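Local atomic coordinates of type III secretion system effector protein ExoU (Pseudomonas fluorescens, PDB entry 4QMK), a protein that is a type III secretion effector, probably a phospholipase of the patatin family, that localises to the plasma membrane through a phosphatidylinositol 4,5-bisphosphate-binding domain. Residues A[330-335]-A[379-384]; A[61-66]-A[427-432]; A[97-102]-A[242-247]. All coordinates share one frame; numbering follows the deposited sequence.

From the N terminus, the chain leaves strand 57-61 and enters the proline-rich run 61-66, where interaction 2 opens. That loop closes only at 427-432, the C-terminal end of helix 408-431. Interactions 1 and 3 both lie within it. Interaction 3 comes first and pairs strand 99-103 with strand 242-251. Interaction 1 follows in series and pairs strand 332-337 with strand 382-389. Both belong to one mixed sheet, on either side of strand 68-72, with centres about 14 Å apart. Interaction 2 ties the lead-in to strand 68-72 to helix 408-431. It meets interaction 1 directly through Glu331 and Arg429, and touches interaction 3 where Pro66 packs on Val97.

Interaction 1 (A[330-335]-A[379-384]); sequences DEALIV and SEQTVT
Ile334 pairs with Thr382, and Val335 with Val383, as two neighbouring parallel strands of the mixed sheet. The strands run at 30° to each other. Gln381, just after helix 374-380, starts the ladder: its O accepts from Ile334 N at 3.0 Å. Ile334 O then accepts from Val383 N at 2.9 Å. The Gln381 side chain carries the pattern further back. Its CG is set beside the backbone N (chi1 -75°) and the chain beyond is extended, which brings OE1 within 2.8 Å of Ala332 N. This donor lies somewhat out of the amide plane. The amide is also stacked with the Glu331 carboxylate. The two planes are 16° apart, and Glu331 OE1 lies 3.7 Å from Gln381 CD. The main polar partner of that carboxylate is Arg429.

Leu333, Val335 and Val383 point to one face of the sheet. Leu333 CD1 crosses to Val383 CG1 at 3.7 Å. Val335 CG2 lies alongside the same CG1, slightly farther off. Helices 81-90 and 408-431 cover this face. Ile334 and Thr382 point to the other face. There Thr382 OG1 sits over the flank of Ile334, 3.8 Å from its CB, while its hydrogen bond goes to Phe378 O in the preceding helix. The helix is thus tied to the first residue of the strand that follows it. A helix leading straight into a parallel strand, with helices packed on the apolar face, is typical of the alpha/beta architecture of patatin-like phospholipases.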
loop_
_atom_site.group_PDB
_atom_site.type_symbol
_atom_site.label_atom_id
_atom_site.label_comp_id
_atom_site.label_asym_id
_atom_site.label_seq_id
_atom_site.Cartn_x
_atom_site.Cartn_y
_atom_site.Cartn_z
ATOM N N ASP A 330 22.434 1.560 22.895
ATOM C CA ASP A 330 22.021 2.834 22.354
ATOM C C ASP A 330 21.707 3.830 23.452
ATOM O O ASP A 330 21.289 3.476 24.532
ATOM C CB ASP A 330 20.796 2.661 21.467
ATOM C CG ASP A 330 21.131 2.021 20.144
ATOM O OD1 ASP A 330 21.814 2.698 19.315
ATOM O OD2 ASP A 330 20.689 0.857 19.935
ATOM N N GLU A 331 21.938 5.087 23.155
ATOM C CA GLU A 331 21.635 6.127 24.074
ATOM C C GLU A 331 20.412 6.879 23.521
ATOM O O GLU A 331 20.301 7.135 22.303
ATOM C CB GLU A 331 22.841 7.046 24.219
ATOM C CG GLU A 331 22.638 8.243 25.151
ATOM C CD GLU A 331 22.808 7.951 26.635
ATOM O OE1 GLU A 331 23.004 6.781 27.009
ATOM O OE2 GLU A 331 22.742 8.919 27.427
ATOM N N ALA A 332 19.494 7.222 24.414
ATOM C CA ALA A 332 18.386 8.041 24.048
ATOM C C ALA A 332 18.475 9.378 24.812
ATOM O O ALA A 332 19.215 9.489 25.804
ATOM C CB ALA A 332 17.107 7.347 24.406
ATOM N N LEU A 333 17.742 10.373 24.337
ATOM C CA LEU A 333 17.523 11.568 25.107
ATOM C C LEU A 333 16.009 11.657 25.110
ATOM O O LEU A 333 15.375 11.772 24.048
ATOM C CB LEU A 333 18.137 12.801 24.447
ATOM C CG LEU A 333 17.875 14.111 25.179
ATOM C CD1 LEU A 333 18.418 14.096 26.586
ATOM C CD2 LEU A 333 18.589 15.205 24.421
ATOM N N ILE A 334 15.405 11.561 26.284
ATOM C CA ILE A 334 13.966 11.525 26.375
ATOM C C ILE A 334 13.601 12.792 27.005
ATOM O O ILE A 334 14.069 13.088 28.098
ATOM C CB ILE A 334 13.513 10.325 27.256
ATOM C CG1 ILE A 334 13.969 9.030 26.584
ATOM C CG2 ILE A 334 12.008 10.351 27.438
ATOM C CD1 ILE A 334 13.967 7.773 27.479
ATOM N N VAL A 335 12.764 13.572 26.376
ATOM C CA VAL A 335 12.521 14.970 26.894
ATOM C C VAL A 335 11.161 15.099 27.464
ATOM O O VAL A 335 10.202 14.964 26.738
ATOM C CB VAL A 335 12.678 15.992 25.777
ATOM C CG1 VAL A 335 12.527 17.392 26.319
ATOM C CG2 VAL A 335 14.049 15.829 25.140
ATOM N N SER A 379 15.305 6.108 32.694
ATOM C CA SER A 379 15.216 7.306 33.534
ATOM C C SER A 379 16.541 8.039 33.627
ATOM O O SER A 379 16.546 9.218 33.801
ATOM C CB SER A 379 14.574 7.024 34.918
ATOM O OG SER A 379 15.506 6.591 35.854
ATOM N N GLU A 380 17.670 7.346 33.487
ATOM C CA GLU A 380 18.968 8.011 33.445
ATOM C C GLU A 380 19.098 8.825 32.154
ATOM O O GLU A 380 19.846 9.833 32.093
ATOM C CB GLU A 380 20.096 6.976 33.456
ATOM C CG GLU A 380 20.396 6.351 34.817
ATOM C CD GLU A 380 21.216 5.055 34.726
ATOM O OE1 GLU A 380 21.679 4.693 33.623
ATOM O OE2 GLU A 380 21.386 4.375 35.761
ATOM N N GLN A 381 18.386 8.391 31.119
ATOM C CA GLN A 381 18.452 9.035 29.843
ATOM C C GLN A 381 17.374 10.080 29.656
ATOM O O GLN A 381 17.183 10.588 28.558
ATOM C CB GLN A 381 18.348 7.980 28.769
ATOM C CG GLN A 381 19.655 7.218 28.644
ATOM C CD GLN A 381 19.530 5.877 27.943
ATOM O OE1 GLN A 381 19.111 5.778 26.793
ATOM N NE2 GLN A 381 19.944 4.862 28.616
ATOM N N THR A 382 16.637 10.369 30.728
ATOM C CA THR A 382 15.510 11.261 30.658
ATOM C C THR A 382 15.932 12.614 31.175
ATOM O O THR A 382 16.617 12.666 32.191
ATOM C CB THR A 382 14.377 10.744 31.544
ATOM O OG1 THR A 382 13.869 9.516 30.990
ATOM C CG2 THR A 382 13.294 11.733 31.652
ATOM N N VAL A 383 15.534 13.694 30.490
ATOM C CA VAL A 383 15.803 15.040 30.985
ATOM C C VAL A 383 14.475 15.760 31.161
ATOM O O VAL A 383 13.589 15.724 30.276
ATOM C CB VAL A 383 16.779 15.821 30.047
ATOM C CG1 VAL A 383 16.155 16.116 28.716
ATOM C CG2 VAL A 383 17.259 17.091 30.696
ATOM N N THR A 384 14.345 16.444 32.288
ATOM C CA THR A 384 13.095 17.140 32.664
ATOM C C THR A 384 13.242 18.659 32.550
ATOM O O THR A 384 13.928 19.283 33.332
ATOM C CB THR A 384 12.684 16.754 34.098
ATOM O OG1 THR A 384 12.513 15.315 34.163
ATOM C CG2 THR A 384 11.409 17.419 34.486
#

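Interaction 2 (A[61-66]-A[427-432]); sequences VSPPPP and QQRELE
Arg429, near the end of helix 408-431, reaches Pro63 with the far end of its side chain. Its CB stays 5.0 Å from Pro63 CG. CG and CD also keep clear of the proline and serve to carry the chain. Bends at chi2 (-62°) and chi3 (-67°) turn the head group back across the proline ring, with the two side chains at about a right angle. Arg429 NE forms a salt bridge with Glu331 OE2. Pro63 CG lies over one face of the guanidinium, off centre and above NH2 rather than CZ. Arg429 NH2 comes closest, 3.5 Å from Pro63 CG, and it also faces the Glu331 carboxylate. NH1 looks toward the side chain of Glu380.

The rest of the Pro63 ring rests on the helix end. Its CD lies 3.3 Å from Arg429 O, which also accepts from Glu432 N within the last turn. Beside it, Ser62 CA makes a C-H...O contact of 3.3 Å with Glu432 O. Ser62 OG bonds instead to Asn46, outside the two segments. Glu432 sends its carboxylate away from Pro63, and OE2 accepts from Gln428 NE2 at 2.8 Å.

No conventional hydrogen bond crosses between the two segments. The contact rests on C-H groups set against carbonyl oxygens and against a cationic face. Arg429 O belongs to the last turn of the helix and Glu432 O lies just past it. Both would be expected to carry partial negative charge, which suits the weakly polarised C-H groups of Pro63 and Ser62. The salt bridge to Glu331 holds the guanidinium in place against the proline.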
loop_
_atom_site.group_PDB
_atom_site.type_symbol
_atom_site.label_atom_id
_atom_site.label_comp_id
_atom_site.label_asym_id
_atom_site.label_seq_id
_atom_site.Cartn_x
_atom_site.Cartn_y
_atom_site.Cartn_z
ATOM N N VAL A 61 33.403 1.602 30.134
ATOM C CA VAL A 61 32.942 2.550 29.170
ATOM C C VAL A 61 31.972 3.556 29.706
ATOM O O VAL A 61 31.437 3.411 30.765
ATOM C CB VAL A 61 32.245 1.892 27.993
ATOM C CG1 VAL A 61 33.235 1.058 27.221
ATOM C CG2 VAL A 61 31.066 1.087 28.449
ATOM N N SER A 62 31.813 4.617 28.938
ATOM C CA SER A 62 30.910 5.702 29.204
ATOM C C SER A 62 29.841 5.542 28.147
ATOM O O SER A 62 30.057 4.835 27.159
ATOM C CB SER A 62 31.650 7.025 28.984
ATOM O OG SER A 62 31.922 7.188 27.599
ATOM N N PRO A 63 28.686 6.186 28.329
ATOM C CA PRO A 63 27.615 6.160 27.363
ATOM C C PRO A 63 27.983 6.803 26.027
ATOM O O PRO A 63 28.789 7.743 26.022
ATOM C CB PRO A 63 26.535 7.030 28.019
ATOM C CG PRO A 63 26.854 6.970 29.437
ATOM C CD PRO A 63 28.342 7.026 29.463
ATOM N N PRO A 64 27.401 6.307 24.914
ATOM C CA PRO A 64 27.535 6.962 23.626
ATOM C C PRO A 64 26.677 8.207 23.626
ATOM O O PRO A 64 25.819 8.368 24.517
ATOM C CB PRO A 64 26.927 5.984 22.629
ATOM C CG PRO A 64 26.124 5.001 23.403
ATOM C CD PRO A 64 26.587 5.073 24.846
ATOM N N PRO A 65 26.905 9.104 22.656
ATOM C CA PRO A 65 26.069 10.278 22.542
ATOM C C PRO A 65 24.676 9.847 21.999
ATOM O O PRO A 65 24.554 8.746 21.462
ATOM C CB PRO A 65 26.841 11.151 21.555
ATOM C CG PRO A 65 27.454 10.160 20.646
ATOM C CD PRO A 65 27.799 8.962 21.497
ATOM N N PRO A 66 23.638 10.704 22.147
ATOM C CA PRO A 66 22.274 10.327 21.768
ATOM C C PRO A 66 22.038 9.996 20.308
ATOM O O PRO A 66 22.407 10.760 19.445
ATOM C CB PRO A 66 21.449 11.539 22.148
ATOM C CG PRO A 66 22.214 12.171 23.232
ATOM C CD PRO A 66 23.663 11.962 22.890
ATOM N N GLN A 427 26.319 16.827 29.620
ATOM C CA GLN A 427 27.624 16.837 30.250
ATOM C C GLN A 427 27.727 15.728 31.284
ATOM O O GLN A 427 28.680 14.967 31.277
ATOM C CB GLN A 427 27.904 18.196 30.883
ATOM C CG GLN A 427 28.270 19.331 29.915
ATOM C CD GLN A 427 29.663 19.180 29.293
ATOM O OE1 GLN A 427 29.883 18.347 28.402
ATOM N NE2 GLN A 427 30.617 19.984 29.773
ATOM N N GLN A 428 26.728 15.610 32.149
ATOM C CA GLN A 428 26.677 14.580 33.198
ATOM C C GLN A 428 26.744 13.203 32.589
ATOM O O GLN A 428 27.383 12.280 33.125
ATOM C CB GLN A 428 25.388 14.728 34.001
ATOM C CG GLN A 428 25.135 13.633 35.034
ATOM C CD GLN A 428 26.184 13.674 36.131
ATOM O OE1 GLN A 428 26.529 14.757 36.611
ATOM N NE2 GLN A 428 26.724 12.509 36.514
ATOM N N ARG A 429 26.063 13.016 31.477
ATOM C CA ARG A 429 26.102 11.724 30.837
ATOM C C ARG A 429 27.560 11.333 30.449
ATOM O O ARG A 429 27.943 10.164 30.519
ATOM C CB ARG A 429 25.196 11.688 29.601
ATOM C CG ARG A 429 23.706 11.805 29.864
ATOM C CD ARG A 429 23.161 10.671 30.707
ATOM N NE ARG A 429 23.216 9.376 30.014
ATOM C CZ ARG A 429 23.322 8.190 30.631
ATOM N NH1 ARG A 429 23.391 8.126 31.924
ATOM N NH2 ARG A 429 23.366 7.088 29.948
ATOM N N GLU A 430 28.367 12.284 30.043
ATOM C CA GLU A 430 29.754 11.956 29.697
ATOM C C GLU A 430 30.606 11.468 30.896
ATOM O O GLU A 430 31.641 10.844 30.695
ATOM C CB GLU A 430 30.443 13.149 29.087
ATOM C CG GLU A 430 29.922 13.577 27.739
ATOM C CD GLU A 430 30.860 14.579 27.110
ATOM O OE1 GLU A 430 31.876 14.913 27.777
ATOM O OE2 GLU A 430 30.613 15.026 25.969
ATOM N N LEU A 431 30.168 11.757 32.121
ATOM C CA LEU A 431 30.885 11.363 33.304
ATOM C C LEU A 431 30.515 9.930 33.827
ATOM O O LEU A 431 31.161 9.407 34.717
ATOM C CB LEU A 431 30.622 12.383 34.408
ATOM C CG LEU A 431 30.998 13.833 34.090
ATOM C CD1 LEU A 431 30.806 14.700 35.324
ATOM C CD2 LEU A 431 32.443 13.921 33.579
ATOM N N GLU A 432 29.467 9.319 33.316
ATOM C CA GLU A 432 29.071 8.049 33.832
ATOM C C GLU A 432 30.022 7.007 33.315
ATOM O O GLU A 432 30.533 7.112 32.212
ATOM C CB GLU A 432 27.665 7.665 33.384
ATOM C CG GLU A 432 26.592 8.665 33.693
ATOM C CD GLU A 432 26.315 8.880 35.179
ATOM O OE1 GLU A 432 26.433 7.943 35.972
ATOM O OE2 GLU A 432 25.922 10.020 35.542
#

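Interaction 3 (A[97-102]-A[242-247]); sequences VKVVSG and QLNITG
Val99 to Gly102 pair in parallel register with Gln242 to Ile245 inside the central sheet of the patatin-like domain. Gly102 also begins a GxSxG pattern, consistent with a nucleophile elbow at Ser104. Five backbone hydrogen bonds join the strands, from Gln242 N to Lys98 O at one end to Thr246 N to Gly102 O at the other.

Val99, Ser101, Gln242 and Asn244 share one face. Val99 CG1 is turned away from its own N (chi1 -169°) and crosses obliquely to Asn244 ND2 at 3.5 Å. Ser101 OG lies 3.4 Å from Asn244 CB, but its hydrogen bond goes to His68. Asn244 OD1 bonds to Asn261. Both polar ends are therefore held by partners beyond this strand pair.

Val100, Leu243 and Ile245 point to the opposite face, against helix 107-114. The Leu243 chain, with chi1 173° and chi2 66°, brings CD1 to 3.3 Å from Val100 O. That oxygen also accepts from Asn244 N. At the strand start, the Gln242 side chain runs out extended. Its NE2 donates at 3.1 Å to a water, which donates in turn to Lys98 O.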
loop_
_atom_site.group_PDB
_atom_site.type_symbol
_atom_site.label_atom_id
_atom_site.label_comp_id
_atom_site.label_asym_id
_atom_site.label_seq_id
_atom_site.Cartn_x
_atom_site.Cartn_y
_atom_site.Cartn_z
ATOM N N VAL A 97 22.148 12.203 16.040
ATOM C CA VAL A 97 20.830 11.735 16.324
ATOM C C VAL A 97 20.383 11.026 15.051
ATOM O O VAL A 97 20.571 11.522 13.996
ATOM C CB VAL A 97 19.853 12.894 16.665
ATOM C CG1 VAL A 97 18.445 12.369 16.728
ATOM C CG2 VAL A 97 20.211 13.543 17.995
ATOM N N LYS A 98 19.784 9.858 15.165
ATOM C CA LYS A 98 19.348 9.085 13.993
ATOM C C LYS A 98 17.836 9.012 13.808
ATOM O O LYS A 98 17.353 8.842 12.716
ATOM C CB LYS A 98 19.813 7.648 14.141
ATOM C CG LYS A 98 21.288 7.466 14.300
ATOM C CD LYS A 98 22.036 7.970 13.075
ATOM C CE LYS A 98 23.502 7.579 13.173
ATOM N NZ LYS A 98 24.243 8.084 12.011
ATOM N N VAL A 99 17.107 9.039 14.902
ATOM C CA VAL A 99 15.699 8.836 14.858
ATOM C C VAL A 99 15.089 9.824 15.816
ATOM O O VAL A 99 15.586 10.018 16.944
ATOM C CB VAL A 99 15.354 7.449 15.391
ATOM C CG1 VAL A 99 13.911 7.107 15.110
ATOM C CG2 VAL A 99 16.252 6.407 14.783
ATOM N N VAL A 100 14.021 10.455 15.395
ATOM C CA VAL A 100 13.344 11.359 16.276
ATOM C C VAL A 100 11.935 10.842 16.512
ATOM O O VAL A 100 11.219 10.565 15.557
ATOM C CB VAL A 100 13.288 12.761 15.677
ATOM C CG1 VAL A 100 12.609 13.712 16.661
ATOM C CG2 VAL A 100 14.687 13.207 15.354
ATOM N N SER A 101 11.541 10.725 17.771
ATOM C CA SER A 101 10.173 10.309 18.059
ATOM C C SER A 101 9.413 11.410 18.714
ATOM O O SER A 101 9.938 12.139 19.571
ATOM C CB SER A 101 10.168 9.106 18.972
ATOM O OG SER A 101 10.816 8.038 18.323
ATOM N N GLY A 102 8.164 11.531 18.357
ATOM C CA GLY A 102 7.361 12.590 18.927
ATOM C C GLY A 102 6.050 12.058 19.343
ATOM O O GLY A 102 5.387 11.385 18.576
ATOM N N GLN A 242 15.154 9.590 10.680
ATOM C CA GLN A 242 13.931 8.791 10.592
ATOM C C GLN A 242 12.974 9.338 11.616
ATOM O O GLN A 242 13.400 10.010 12.570
ATOM C CB GLN A 242 14.185 7.340 10.867
ATOM C CG GLN A 242 15.186 6.729 9.930
ATOM C CD GLN A 242 15.520 5.342 10.349
ATOM O OE1 GLN A 242 14.649 4.559 10.706
ATOM N NE2 GLN A 242 16.779 5.044 10.366
ATOM N N LEU A 243 11.696 9.049 11.442
ATOM C CA LEU A 243 10.692 9.648 12.315
ATOM C C LEU A 243 9.685 8.638 12.782
ATOM O O LEU A 243 9.234 7.817 11.979
ATOM C CB LEU A 243 9.974 10.756 11.563
ATOM C CG LEU A 243 8.762 11.432 12.235
ATOM C CD1 LEU A 243 9.201 12.205 13.460
ATOM C CD2 LEU A 243 8.105 12.369 11.257
ATOM N N ASN A 244 9.353 8.708 14.077
ATOM C CA ASN A 244 8.234 7.997 14.665
ATOM C C ASN A 244 7.304 8.999 15.242
ATOM O O ASN A 244 7.680 9.781 16.095
ATOM C CB ASN A 244 8.658 7.187 15.867
ATOM C CG ASN A 244 9.315 5.960 15.492
ATOM O OD1 ASN A 244 8.679 5.022 15.103
ATOM N ND2 ASN A 244 10.598 5.958 15.564
ATOM N N ILE A 245 6.059 8.917 14.861
ATOM C CA ILE A 245 5.052 9.695 15.467
ATOM C C ILE A 245 4.143 8.721 16.233
ATOM O O ILE A 245 3.703 7.691 15.708
ATOM C CB ILE A 245 4.307 10.483 14.424
ATOM C CG1 ILE A 245 5.244 11.522 13.913
ATOM C CG2 ILE A 245 3.060 11.132 15.034
ATOM C CD1 ILE A 245 4.575 12.596 13.071
ATOM N N THR A 246 3.866 9.059 17.474
ATOM C CA THR A 246 3.156 8.167 18.367
ATOM C C THR A 246 2.079 8.844 19.141
ATOM O O THR A 246 2.084 10.045 19.299
ATOM C CB THR A 246 4.174 7.600 19.359
ATOM O OG1 THR A 246 5.135 6.846 18.609
ATOM C CG2 THR A 246 3.531 6.684 20.342
ATOM N N GLY A 247 1.140 8.077 19.637
ATOM C CA GLY A 247 0.141 8.643 20.517
ATOM C C GLY A 247 -0.820 7.669 21.073
ATOM O O GLY A 247 -0.901 6.542 20.609
HETATM O O HOH W 1 18.532 7.559 10.124
#